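Local atomic coordinates of hypothetical protein (Legionella pneumophila subsp. pneumophila, PDB entry 4KH9), a protein that is of unknown function but binds calcium ions and is built of three domains rich in beta strands. Residues 8-12 with 288-293; 12-17 with 353-357; 227-233 with 261-265; 292-298 with 317-323; 299-303 with 343-348. One frame throughout, in Å; residues are numbered along the deposited sequence.

Contact 1. Residues 8-12 with 288-293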
# COMPACT_ATOMS: atom_id res chain seq x y z
N PRO A 8 18.79 15.26 7.77
CA PRO A 8 20.00 14.43 7.76
C PRO A 8 19.92 13.35 6.69
O PRO A 8 18.88 12.73 6.52
CB PRO A 8 20.01 13.81 9.17
CG PRO A 8 19.16 14.71 9.98
CD PRO A 8 18.08 15.15 9.06
N THR A 9 20.99 13.15 5.92
CA THR A 9 20.96 12.15 4.86
C THR A 9 21.33 10.76 5.42
O THR A 9 21.98 10.63 6.45
CB THR A 9 21.86 12.52 3.66
OG1 THR A 9 23.22 12.50 4.06
CG2 THR A 9 21.51 13.85 3.03
N LYS A 10 20.92 9.72 4.69
CA LYS A 10 21.16 8.33 5.05
C LYS A 10 21.60 7.58 3.79
O LYS A 10 20.98 7.71 2.73
CB LYS A 10 19.87 7.73 5.68
CG LYS A 10 19.89 6.23 5.96
CD LYS A 10 20.68 5.81 7.17
CE LYS A 10 20.43 4.35 7.41
NZ LYS A 10 21.42 3.76 8.33
N ALA A 11 22.70 6.84 3.88
CA ALA A 11 23.20 6.05 2.75
C ALA A 11 22.44 4.72 2.67
O ALA A 11 21.90 4.25 3.67
CB ALA A 11 24.70 5.81 2.89
N TYR A 12 22.39 4.13 1.46
CA TYR A 12 21.80 2.82 1.23
C TYR A 12 22.65 2.07 0.20
O TYR A 12 23.38 2.69 -0.58
CB TYR A 12 20.32 2.90 0.81
CG TYR A 12 20.06 3.46 -0.57
CD1 TYR A 12 20.04 4.84 -0.79
CD2 TYR A 12 19.75 2.62 -1.64
CE1 TYR A 12 19.79 5.36 -2.06
CE2 TYR A 12 19.45 3.14 -2.90
CZ TYR A 12 19.47 4.51 -3.11
OH TYR A 12 19.21 5.05 -4.35
N ASP A 288 23.17 17.83 -0.49
CA ASP A 288 24.04 16.94 0.27
C ASP A 288 23.64 15.49 -0.13
O ASP A 288 22.49 15.13 0.01
CB ASP A 288 23.92 17.20 1.79
CG ASP A 288 24.91 16.41 2.64
OD1 ASP A 288 26.04 16.13 2.15
OD2 ASP A 288 24.58 16.10 3.81
N VAL A 289 24.56 14.74 -0.72
CA VAL A 289 24.30 13.38 -1.23
C VAL A 289 25.06 12.37 -0.37
O VAL A 289 26.25 12.56 -0.13
CB VAL A 289 24.70 13.27 -2.75
CG1 VAL A 289 24.51 11.86 -3.27
CG2 VAL A 289 23.94 14.27 -3.62
N ALA A 290 24.37 11.29 0.05
CA ALA A 290 24.94 10.21 0.87
C ALA A 290 25.30 9.00 0.01
O ALA A 290 26.26 8.30 0.34
CB ALA A 290 23.95 9.81 1.96
N THR A 291 24.52 8.74 -1.06
CA THR A 291 24.72 7.57 -1.94
C THR A 291 24.78 8.00 -3.40
O THR A 291 23.92 8.75 -3.86
CB THR A 291 23.58 6.56 -1.71
OG1 THR A 291 23.77 5.96 -0.43
CG2 THR A 291 23.53 5.45 -2.75
N ALA A 292 25.79 7.48 -4.13
CA ALA A 292 26.01 7.71 -5.56
C ALA A 292 24.79 7.20 -6.35
O ALA A 292 24.43 6.02 -6.24
CB ALA A 292 27.30 7.02 -6.02
N SER A 293 24.11 8.10 -7.05
CA SER A 293 22.90 7.74 -7.80
C SER A 293 22.54 8.82 -8.76
O SER A 293 23.19 9.86 -8.81
CB SER A 293 21.74 7.48 -6.83
OG SER A 293 20.61 6.89 -7.46
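Thr-291 meets Tyr-12 with both branches of its side chain. The backbone N of Tyr-12 donates a hydrogen bond to OG1 of Thr-291, 3.0 Å away, and the angle at the hydrogen is 162°. This OG1 lies beside the backbone N of its own residue, anti to the carbonyl carbon (chi1 -71°). The same rotation sets CG2 beside the carbonyl carbon, anti to N. There the methyl sits over one face of the Tyr-12 ring, toward its rim, with CG2 3.8 Å from CE1. It is a CH-pi contact, and the two side chains cross at about a right angle. The ring is brought back over the threonine because CG of Tyr-12 stands between its own N and carbonyl carbon (chi1 70°).

One residue before Thr-291, the methyl of Ala-290 points into the 8-12 segment. Its CB touches OG1 of Thr-9 at 3.5 Å and lies 4.2 Å from CB of Ala-11. Thr-9 points toward the end of strand 281-289, where its CG2 packs on the carbonyl O of Asp-288 at 3.4 Å. The hydroxyl OG1 of Thr-9 stays 3.9 Å from OD2 of Asp-288, too far for a hydrogen bond.

Three polar ends bond outside the two segments. Lys-10 turns away to form a salt bridge with Glu-230. Tyr-12 OH and Ser-293 OG both bond to the carboxylate of Asp-353. One clear hydrogen bond, from Tyr-12 N, and a set of methyl contacts join the segments directly. The chemistry implies a junction set by close fit, with its salt bridge and its carboxylate bonds made to other parts of the chain.

Contact 2. Residues 12-17 with 353-357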
# COMPACT_ATOMS: atom_id res chain seq x y z
N TYR A 12 22.39 4.13 1.46
CA TYR A 12 21.80 2.82 1.23
C TYR A 12 22.65 2.07 0.20
O TYR A 12 23.38 2.69 -0.58
CB TYR A 12 20.32 2.90 0.81
CG TYR A 12 20.06 3.46 -0.57
CD1 TYR A 12 20.04 4.84 -0.79
CD2 TYR A 12 19.75 2.62 -1.64
CE1 TYR A 12 19.79 5.36 -2.06
CE2 TYR A 12 19.45 3.14 -2.90
CZ TYR A 12 19.47 4.51 -3.11
OH TYR A 12 19.21 5.05 -4.35
N GLU A 13 22.62 0.73 0.26
CA GLU A 13 23.33 -0.14 -0.67
C GLU A 13 22.43 -0.32 -1.86
O GLU A 13 21.33 -0.86 -1.73
CB GLU A 13 23.72 -1.49 -0.01
CG GLU A 13 24.70 -1.37 1.16
CD GLU A 13 25.19 -2.67 1.76
OE1 GLU A 13 25.40 -3.65 1.01
OE2 GLU A 13 25.41 -2.70 2.99
N CYS A 14 22.86 0.21 -3.01
CA CYS A 14 22.08 0.18 -4.23
C CYS A 14 22.71 -0.72 -5.26
O CYS A 14 23.89 -0.56 -5.57
CB CYS A 14 21.92 1.59 -4.78
SG CYS A 14 20.60 1.74 -6.01
N GLU A 15 21.92 -1.67 -5.78
CA GLU A 15 22.36 -2.66 -6.77
C GLU A 15 22.15 -2.16 -8.20
O GLU A 15 22.97 -2.46 -9.07
CB GLU A 15 21.64 -4.02 -6.58
CG GLU A 15 20.12 -3.96 -6.60
CD GLU A 15 19.37 -5.27 -6.44
OE1 GLU A 15 20.00 -6.29 -6.06
OE2 GLU A 15 18.14 -5.27 -6.66
N ASN A 16 21.06 -1.40 -8.44
CA ASN A 16 20.70 -0.94 -9.78
C ASN A 16 21.24 0.47 -10.13
O ASN A 16 21.08 0.87 -11.29
CB ASN A 16 19.18 -0.94 -9.92
CG ASN A 16 18.46 0.02 -9.00
OD1 ASN A 16 18.54 -0.07 -7.77
ND2 ASN A 16 17.70 0.93 -9.59
N CYS A 17 21.85 1.20 -9.17
CA CYS A 17 22.33 2.57 -9.40
C CYS A 17 23.39 2.64 -10.51
O CYS A 17 23.31 3.56 -11.31
CB CYS A 17 22.85 3.21 -8.11
SG CYS A 17 21.54 3.96 -7.09
N ASP A 353 15.20 10.42 -6.33
CA ASP A 353 16.29 9.46 -6.44
C ASP A 353 15.81 8.39 -7.40
O ASP A 353 14.94 7.62 -7.03
CB ASP A 353 16.68 8.88 -5.06
CG ASP A 353 17.78 7.83 -5.06
OD1 ASP A 353 18.20 7.39 -6.16
OD2 ASP A 353 18.25 7.47 -3.96
N TYR A 354 16.39 8.32 -8.62
CA TYR A 354 15.96 7.32 -9.61
C TYR A 354 16.39 5.91 -9.23
O TYR A 354 15.83 4.96 -9.78
CB TYR A 354 16.47 7.67 -11.00
CG TYR A 354 15.70 8.82 -11.61
CD1 TYR A 354 14.42 8.63 -12.11
CD2 TYR A 354 16.28 10.07 -11.75
CE1 TYR A 354 13.72 9.66 -12.73
CE2 TYR A 354 15.60 11.11 -12.38
CZ TYR A 354 14.31 10.91 -12.84
OH TYR A 354 13.62 11.93 -13.45
N GLY A 355 17.34 5.78 -8.29
CA GLY A 355 17.75 4.48 -7.78
C GLY A 355 16.64 3.87 -6.95
O GLY A 355 16.48 2.66 -6.90
N GLN A 356 15.83 4.73 -6.30
CA GLN A 356 14.71 4.34 -5.45
C GLN A 356 13.38 4.53 -6.15
O GLN A 356 12.41 3.89 -5.76
CB GLN A 356 14.71 5.17 -4.16
CG GLN A 356 15.80 4.78 -3.17
CD GLN A 356 15.62 5.54 -1.90
OE1 GLN A 356 14.75 5.24 -1.08
NE2 GLN A 356 16.39 6.60 -1.73
N LEU A 357 13.34 5.44 -7.14
CA LEU A 357 12.14 5.87 -7.85
C LEU A 357 11.18 6.45 -6.80
O LEU A 357 9.98 6.18 -6.79
CB LEU A 357 11.51 4.75 -8.71
CG LEU A 357 12.29 4.34 -9.95
CD1 LEU A 357 11.80 3.01 -10.49
CD2 LEU A 357 12.18 5.41 -11.04
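CD of Gln-356 stands over one face of the Tyr-12 ring, opposite the Thr-291 methyl, with its amide plane turned 56° from the ring. At the ring edge is OD2 of Asp-353, whose carboxylate is turned 50°. Tyr-12 OH donates to this OD2 at 2.6 Å, on the syn side but lifted out of the carboxylate plane. Gln-356 NE2 reaches it at 3.0 Å along a nearly straight bond, from the same face. The Gln-356 chain is extended beyond CG (chi2 -174°), which carries the amide out over the rim of the ring. Its OE1 bonds to the backbone N of Ile-265.

Ser-267 OG is a third donor to OD2. The second oxygen, OD1, accepts from Gly-355 N at 2.8 Å and closes an Asx turn. The turn lies in the loop between strands 345-353 and 358-368, against the loop after strand 2-3. Ser-293 OG also bonds to OD1.

Gly-355 brings its CA to 3.9 Å from SG of Cys-17. Cys-17 forms a disulfide with Cys-14, though their SG atoms are 2.6 Å apart here, long for such a bond. Asn-16 ND2 makes a weak 3.4 Å hydrogen bond to O of Gly-355, which also accepts from Asn-232.

Contact 3. Residues 227-233 with 261-265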
# COMPACT_ATOMS: atom_id res chain seq x y z
N LEU A 227 9.87 3.16 11.24
CA LEU A 227 10.25 2.62 9.94
C LEU A 227 11.74 2.80 9.81
O LEU A 227 12.24 3.92 9.76
CB LEU A 227 9.46 3.30 8.81
CG LEU A 227 7.96 3.01 8.79
CD1 LEU A 227 7.23 4.09 8.06
CD2 LEU A 227 7.63 1.66 8.15
N ASP A 228 12.46 1.69 9.88
CA ASP A 228 13.91 1.79 9.90
C ASP A 228 14.55 0.79 8.96
O ASP A 228 15.70 0.41 9.16
CB ASP A 228 14.44 1.64 11.34
CG ASP A 228 14.08 0.36 12.07
OD1 ASP A 228 13.46 -0.54 11.45
OD2 ASP A 228 14.42 0.26 13.27
N SER A 229 13.81 0.38 7.91
CA SER A 229 14.38 -0.49 6.87
C SER A 229 15.45 0.29 6.11
O SER A 229 15.25 1.47 5.81
CB SER A 229 13.27 -0.96 5.94
OG SER A 229 13.79 -1.70 4.85
N GLU A 230 16.60 -0.32 5.83
CA GLU A 230 17.70 0.35 5.13
C GLU A 230 17.75 -0.05 3.66
O GLU A 230 18.62 0.44 2.93
CB GLU A 230 19.05 0.06 5.80
CG GLU A 230 19.19 0.71 7.16
CD GLU A 230 20.50 0.42 7.86
OE1 GLU A 230 21.52 1.06 7.51
OE2 GLU A 230 20.51 -0.43 8.78
N LEU A 231 16.81 -0.88 3.23
CA LEU A 231 16.75 -1.40 1.87
C LEU A 231 16.02 -0.47 0.92
O LEU A 231 15.07 0.22 1.30
CB LEU A 231 16.05 -2.76 1.85
CG LEU A 231 16.57 -3.86 2.76
CD1 LEU A 231 15.73 -5.11 2.57
CD2 LEU A 231 18.06 -4.18 2.51
N ASN A 232 16.47 -0.50 -0.34
CA ASN A 232 15.90 0.24 -1.45
C ASN A 232 14.60 -0.49 -1.89
O ASN A 232 14.64 -1.68 -2.14
CB ASN A 232 16.95 0.36 -2.58
CG ASN A 232 16.45 0.96 -3.88
OD1 ASN A 232 15.40 1.57 -3.96
ND2 ASN A 232 17.22 0.79 -4.94
N ASP A 233 13.47 0.22 -1.92
CA ASP A 233 12.19 -0.39 -2.29
C ASP A 233 11.99 -0.52 -3.82
O ASP A 233 11.06 -1.20 -4.24
CB ASP A 233 11.03 0.40 -1.67
CG ASP A 233 10.99 0.34 -0.15
OD1 ASP A 233 11.51 -0.65 0.42
OD2 ASP A 233 10.38 1.22 0.45
N PHE A 261 1.40 2.26 1.54
CA PHE A 261 2.09 3.50 1.86
C PHE A 261 3.46 3.43 1.20
O PHE A 261 3.95 2.33 0.90
CB PHE A 261 2.17 3.79 3.38
CG PHE A 261 2.95 2.78 4.19
CD1 PHE A 261 2.31 1.68 4.77
CD2 PHE A 261 4.31 2.98 4.45
CE1 PHE A 261 3.02 0.76 5.55
CE2 PHE A 261 5.02 2.08 5.25
CZ PHE A 261 4.36 0.98 5.80
N SER A 262 4.02 4.59 0.88
CA SER A 262 5.33 4.69 0.24
C SER A 262 6.40 4.94 1.28
O SER A 262 6.15 5.63 2.27
CB SER A 262 5.31 5.81 -0.81
OG SER A 262 6.58 5.95 -1.41
N TYR A 263 7.61 4.43 1.03
CA TYR A 263 8.72 4.62 1.97
C TYR A 263 10.03 4.92 1.22
O TYR A 263 10.30 4.26 0.23
CB TYR A 263 8.88 3.37 2.85
CG TYR A 263 10.10 3.36 3.74
CD1 TYR A 263 10.12 4.08 4.92
CD2 TYR A 263 11.25 2.65 3.38
CE1 TYR A 263 11.23 4.07 5.76
CE2 TYR A 263 12.37 2.63 4.22
CZ TYR A 263 12.35 3.34 5.41
OH TYR A 263 13.43 3.36 6.24
N SER A 264 10.87 5.86 1.73
CA SER A 264 12.17 6.10 1.09
C SER A 264 13.29 6.34 2.11
O SER A 264 13.04 6.66 3.27
CB SER A 264 12.09 7.28 0.12
OG SER A 264 11.88 8.51 0.79
N ILE A 265 14.52 6.21 1.65
CA ILE A 265 15.72 6.50 2.42
C ILE A 265 16.14 7.94 2.03
O ILE A 265 16.18 8.25 0.84
CB ILE A 265 16.81 5.45 2.14
CG1 ILE A 265 16.38 4.07 2.70
CG2 ILE A 265 18.17 5.86 2.70
CD1 ILE A 265 16.69 2.97 1.77
O HOH W 1 8.24 2.13 -0.53
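Tyr-263 OH donates to the backbone O of Ser-229 at 2.7 Å. The bond lies in the carbonyl plane, on a lone pair of that oxygen. It also lies at the edge of the tyrosine ring, close to the ring plane. CG of Tyr-263 is anti to its backbone N (chi1 173°), and this sends the ring out from the strand to the 227-233 loop.

A second oxygen meets the ring edge nearer its root. OD2 of Asp-233 lies in the ring plane, 3.4 Å from CD2 of Tyr-263. The same OD2 is 3.0 Å from the backbone O of Tyr-263, but both are acceptors and they do not bond. Trp-238 NE1 donates to it instead. A water that accepts from Tyr-263 N at 2.8 Å lies close to this OD2, but that link is too short to be certain.

Apolar groups fill the two ends. Leu-227 places CB against CE1 of Tyr-263 at 3.6 Å. Its CD2 meets CE2 of Phe-261 at 3.9 Å, and the two side chains run at a slant to each other. At the far end CD1 of Ile-265 packs on two backbone carbonyls of the loop, 3.4 Å from O of Glu-230 and 3.2 Å from O of Leu-231.

The contact joins the end of strand 251-264 to the loop between strands 220-226 and 238-248 in the E-set-like central domain. Leu-227 and Phe-261 both reach Leu-179 of strand 178-186 and Leu-201 of strand 196-202. Trp-238, at the start of strand 238-248, meets the rings of Phe-261 and Tyr-263.

Contact 4. Residues 292-298 with 317-323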
# COMPACT_ATOMS: atom_id res chain seq x y z
N ALA A 292 25.79 7.48 -4.13
CA ALA A 292 26.01 7.71 -5.56
C ALA A 292 24.79 7.20 -6.35
O ALA A 292 24.43 6.02 -6.24
CB ALA A 292 27.30 7.02 -6.02
N SER A 293 24.11 8.10 -7.05
CA SER A 293 22.90 7.74 -7.80
C SER A 293 22.54 8.82 -8.76
O SER A 293 23.19 9.86 -8.81
CB SER A 293 21.74 7.48 -6.83
OG SER A 293 20.61 6.89 -7.46
N ARG A 294 21.46 8.59 -9.51
CA ARG A 294 20.91 9.61 -10.40
C ARG A 294 19.78 10.31 -9.67
O ARG A 294 18.85 9.68 -9.16
CB ARG A 294 20.44 9.00 -11.73
CG ARG A 294 19.97 10.06 -12.71
CD ARG A 294 19.60 9.45 -14.04
NE ARG A 294 19.25 10.48 -15.01
CZ ARG A 294 20.11 11.29 -15.62
NH1 ARG A 294 21.40 11.22 -15.35
NH2 ARG A 294 19.67 12.20 -16.47
N TYR A 295 19.86 11.63 -9.62
CA TYR A 295 18.88 12.45 -8.92
C TYR A 295 18.28 13.49 -9.84
O TYR A 295 18.96 14.00 -10.75
CB TYR A 295 19.53 13.17 -7.72
CG TYR A 295 20.05 12.23 -6.66
CD1 TYR A 295 19.24 11.82 -5.61
CD2 TYR A 295 21.37 11.80 -6.67
CE1 TYR A 295 19.72 10.95 -4.62
CE2 TYR A 295 21.87 10.96 -5.67
CZ TYR A 295 21.04 10.55 -4.64
OH TYR A 295 21.50 9.67 -3.68
N ALA A 296 17.01 13.84 -9.59
CA ALA A 296 16.36 14.89 -10.36
C ALA A 296 15.83 15.93 -9.45
O ALA A 296 15.12 15.63 -8.49
CB ALA A 296 15.25 14.34 -11.23
N LEU A 297 16.20 17.17 -9.71
CA LEU A 297 15.68 18.31 -8.99
C LEU A 297 14.57 18.92 -9.82
O LEU A 297 14.82 19.37 -10.93
CB LEU A 297 16.79 19.32 -8.73
CG LEU A 297 16.38 20.66 -8.13
CD1 LEU A 297 15.72 20.47 -6.74
CD2 LEU A 297 17.55 21.58 -8.06
N GLN A 298 13.34 18.92 -9.28
CA GLN A 298 12.17 19.46 -9.98
C GLN A 298 11.62 20.66 -9.24
O GLN A 298 11.52 20.62 -8.02
CB GLN A 298 11.10 18.38 -10.09
CG GLN A 298 10.16 18.58 -11.25
CD GLN A 298 9.05 17.57 -11.24
OE1 GLN A 298 7.91 17.89 -10.89
NE2 GLN A 298 9.36 16.35 -11.65
N GLN A 317 13.23 20.76 -14.66
CA GLN A 317 13.81 19.58 -14.06
C GLN A 317 15.28 19.42 -14.46
O GLN A 317 15.58 19.33 -15.65
CB GLN A 317 13.00 18.33 -14.44
CG GLN A 317 13.52 17.08 -13.77
CD GLN A 317 12.63 15.91 -14.01
OE1 GLN A 317 11.72 15.65 -13.24
NE2 GLN A 317 12.87 15.19 -15.10
N ARG A 318 16.16 19.31 -13.46
CA ARG A 318 17.59 19.05 -13.64
C ARG A 318 17.89 17.65 -13.13
O ARG A 318 17.75 17.39 -11.94
CB ARG A 318 18.43 20.10 -12.88
CG ARG A 318 19.96 19.82 -12.82
CD ARG A 318 20.70 19.98 -14.16
NE ARG A 318 20.62 21.36 -14.65
CZ ARG A 318 21.17 21.80 -15.77
NH1 ARG A 318 21.88 20.99 -16.54
NH2 ARG A 318 21.00 23.06 -16.14
N ALA A 319 18.29 16.75 -14.03
CA ALA A 319 18.64 15.36 -13.69
C ALA A 319 20.10 15.10 -14.00
O ALA A 319 20.57 15.41 -15.10
CB ALA A 319 17.73 14.38 -14.44
N GLN A 320 20.86 14.60 -13.02
CA GLN A 320 22.28 14.30 -13.19
C GLN A 320 22.72 13.20 -12.23
O GLN A 320 21.99 12.85 -11.31
CB GLN A 320 23.17 15.55 -13.03
CG GLN A 320 23.00 16.37 -11.77
CD GLN A 320 23.74 17.67 -11.94
OE1 GLN A 320 23.17 18.70 -12.33
NE2 GLN A 320 25.04 17.66 -11.69
N TRP A 321 23.91 12.63 -12.50
CA TRP A 321 24.54 11.63 -11.65
C TRP A 321 25.28 12.35 -10.55
O TRP A 321 26.06 13.27 -10.86
CB TRP A 321 25.49 10.73 -12.44
CG TRP A 321 26.21 9.75 -11.57
CD1 TRP A 321 27.45 9.91 -10.99
CD2 TRP A 321 25.73 8.46 -11.15
NE1 TRP A 321 27.75 8.80 -10.23
CE2 TRP A 321 26.72 7.90 -10.31
CE3 TRP A 321 24.59 7.71 -11.47
CZ2 TRP A 321 26.57 6.65 -9.72
CZ3 TRP A 321 24.44 6.46 -10.89
CH2 TRP A 321 25.43 5.93 -10.04
N LEU A 322 25.05 11.97 -9.26
CA LEU A 322 25.73 12.65 -8.16
C LEU A 322 26.43 11.64 -7.24
O LEU A 322 25.80 10.70 -6.76
CB LEU A 322 24.76 13.53 -7.33
CG LEU A 322 24.00 14.66 -8.05
CD1 LEU A 322 22.86 15.18 -7.20
CD2 LEU A 322 24.92 15.80 -8.47
N GLU A 323 27.72 11.85 -7.00
CA GLU A 323 28.50 11.02 -6.07
C GLU A 323 28.26 11.52 -4.65
O GLU A 323 27.83 12.68 -4.51
CB GLU A 323 30.01 11.08 -6.43
CG GLU A 323 30.41 10.35 -7.70
CD GLU A 323 30.39 8.83 -7.62
OE1 GLU A 323 30.62 8.29 -6.52
OE2 GLU A 323 30.21 8.19 -8.68
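The indole of Trp-321 lies flat against the backbone of Ser-293. One ring face takes the peptide there, with CE3 of Trp-321 3.6 Å from C of Ser-293. The methyl of Ala-292 fills the notch beside it. Its CB is 3.8 Å from CZ2 of Trp-321 and 3.6 Å from OE1 of Glu-323. Glu-323 fixes the indole through a bond from Trp-321 NE1 to OE2, in the ring plane.

On the same face, Arg-294 has CG anti to the backbone N (chi1 -175°) and the chain straight beyond it. Its guanidinium lays a face over the backbone of Ala-319 and Gln-320, and NH2 is 3.6 Å from CB of Ala-319. NH1 bonds to the carbonyls of Ser-21 and Glu-23. Ala-296 and Ala-319 form a low pair, CB to CB 4.1 Å. Gln-298 NE2 donates to OE1 of Gln-317 at 2.9 Å, while its OE1 bonds to Tyr-348 OH.

On the other face CD1 of Leu-322 tucks against CD2 of Tyr-295 at 3.7 Å. Leu-297 there reaches Leu-329 and Phe-331 of strand 325-333.

Six backbone hydrogen bonds join the strands, whose directions differ by 165°. This is a regular antiparallel beta hairpin in the E-set-like C-terminal domain.

Contact 5. Residues 299-303 with 343-348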
# COMPACT_ATOMS: atom_id res chain seq x y z
N SER A 299 11.25 21.71 -10.00
CA SER A 299 10.68 22.96 -9.47
C SER A 299 9.61 23.50 -10.40
O SER A 299 9.62 23.20 -11.59
CB SER A 299 11.77 24.00 -9.29
OG SER A 299 11.30 25.10 -8.51
N VAL A 300 8.68 24.29 -9.86
CA VAL A 300 7.59 24.89 -10.64
C VAL A 300 7.56 26.41 -10.40
O VAL A 300 7.63 26.85 -9.25
CB VAL A 300 6.22 24.22 -10.34
CG1 VAL A 300 5.80 24.40 -8.89
CG2 VAL A 300 5.12 24.75 -11.27
N LEU A 301 7.49 27.18 -11.48
CA LEU A 301 7.40 28.63 -11.42
C LEU A 301 5.93 29.02 -11.45
O LEU A 301 5.20 28.63 -12.36
CB LEU A 301 8.18 29.30 -12.57
CG LEU A 301 8.24 30.83 -12.58
CD1 LEU A 301 9.20 31.35 -11.54
CD2 LEU A 301 8.68 31.33 -13.92
N PHE A 302 5.50 29.77 -10.42
CA PHE A 302 4.14 30.27 -10.27
C PHE A 302 4.10 31.77 -10.49
O PHE A 302 5.12 32.44 -10.33
CB PHE A 302 3.62 29.93 -8.86
CG PHE A 302 2.91 28.62 -8.71
CD1 PHE A 302 3.63 27.44 -8.54
CD2 PHE A 302 1.52 28.56 -8.67
CE1 PHE A 302 2.96 26.21 -8.39
CE2 PHE A 302 0.86 27.34 -8.51
CZ PHE A 302 1.58 26.17 -8.37
N GLN A 303 2.92 32.30 -10.87
CA GLN A 303 2.65 33.72 -11.08
C GLN A 303 1.55 34.14 -10.12
O GLN A 303 0.57 33.42 -10.02
CB GLN A 303 2.25 33.99 -12.55
CG GLN A 303 1.84 35.44 -12.83
CD GLN A 303 1.26 35.65 -14.20
OE1 GLN A 303 1.73 35.10 -15.20
NE2 GLN A 303 0.27 36.53 -14.30
N ASN A 343 5.96 39.34 -8.77
CA ASN A 343 4.79 38.61 -9.24
C ASN A 343 5.13 37.12 -9.54
O ASN A 343 4.32 36.42 -10.14
CB ASN A 343 4.22 39.30 -10.49
CG ASN A 343 2.78 38.98 -10.83
OD1 ASN A 343 2.01 38.45 -10.02
ND2 ASN A 343 2.39 39.31 -12.05
N LEU A 344 6.31 36.63 -9.08
CA LEU A 344 6.73 35.23 -9.31
C LEU A 344 7.20 34.55 -8.03
O LEU A 344 7.78 35.20 -7.16
CB LEU A 344 7.88 35.15 -10.34
CG LEU A 344 7.60 35.56 -11.79
CD1 LEU A 344 8.90 35.75 -12.54
CD2 LEU A 344 6.71 34.55 -12.51
N TYR A 345 6.98 33.22 -7.93
CA TYR A 345 7.48 32.43 -6.80
C TYR A 345 7.67 30.94 -7.18
O TYR A 345 7.14 30.48 -8.20
CB TYR A 345 6.56 32.57 -5.56
CG TYR A 345 5.23 31.86 -5.61
CD1 TYR A 345 5.10 30.54 -5.19
CD2 TYR A 345 4.06 32.56 -5.94
CE1 TYR A 345 3.86 29.89 -5.20
CE2 TYR A 345 2.82 31.93 -5.93
CZ TYR A 345 2.72 30.59 -5.55
OH TYR A 345 1.51 29.95 -5.55
N LEU A 346 8.47 30.22 -6.38
CA LEU A 346 8.73 28.79 -6.55
C LEU A 346 7.71 28.03 -5.73
O LEU A 346 7.71 28.17 -4.50
CB LEU A 346 10.17 28.40 -6.15
CG LEU A 346 11.31 28.94 -7.00
CD1 LEU A 346 12.66 28.60 -6.38
CD2 LEU A 346 11.23 28.43 -8.41
N GLY A 347 6.84 27.28 -6.41
CA GLY A 347 5.78 26.49 -5.77
C GLY A 347 6.29 25.33 -4.92
O GLY A 347 5.77 25.05 -3.83
N TYR A 348 7.32 24.64 -5.42
CA TYR A 348 7.92 23.54 -4.68
C TYR A 348 9.34 23.31 -5.13
O TYR A 348 9.76 23.80 -6.18
CB TYR A 348 7.09 22.23 -4.80
CG TYR A 348 6.93 21.67 -6.20
CD1 TYR A 348 7.99 21.05 -6.84
CD2 TYR A 348 5.68 21.66 -6.82
CE1 TYR A 348 7.84 20.47 -8.10
CE2 TYR A 348 5.51 21.06 -8.07
CZ TYR A 348 6.59 20.47 -8.71
OH TYR A 348 6.43 19.91 -9.95
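Phe-302 sets its CB over the centre of the Tyr-345 ring, a CH-pi contact in which CB is 3.5 Å from CZ. The two rings are nearly parallel, with planes 12° apart, but offset so that little of one lies over the other. CD1 of Phe-302 also comes within 3.6 Å of Gly-347 CA. Beside this group Val-300 puts CG1 over a face of Tyr-348, 3.4 Å from CD2. CG1 reaches the ring because it stands between the N and carbonyl carbon of Val-300 (chi1 62°). On the opposite face of the sheet, CG of Leu-301 meets CD2 of Leu-344 at 4.0 Å.

Backbone bonds join the two strands. Phe-302 and Tyr-345 are an antiparallel hydrogen-bonded pair, with Phe-302 N 2.8 Å from Tyr-345 O. Gly-347 N adds a bond to O of Val-300 at 3.0 Å. The buried N atoms of Val-300 and Tyr-348 have no partner in the model. A side chain also bonds to the backbone here: Ser-299 OG donates to O of Tyr-348 at 3.1 Å. Tyr-348 OH bonds to Gln-298.

The contact pairs strands 293-302 and 345-353 in the middle of a five-stranded sheet. Strand 312-322 flanks the first, and strand 358-368 the second. Ser-299, Leu-301 and Leu-346 touch Phe-333 of strand 325-333. Leu-301 and Leu-344 also meet Leu-281 of strand 281-289.

Contacts 1, 2, 4 and 5 belong to the C-terminal domain and the N-terminal segment against it. Contact 3 lies in the central domain. Along the chain it falls between the two segments of contacts 1 and 2. Contact 1 closes before contact 4 opens, and contacts 4 and 5 alternate their segments. Those two use strand 293-302 and one five-stranded sheet, with centres about 21 Å apart. Contacts 1 and 2 share Tyr-12, with centres about 10 Å apart. Contact 3 touches both, at about 14 and 12 Å between centres. Residues 8-17 lie where the two domains meet and probably tie them together, as the Lys-10 to Glu-230 salt bridge suggests.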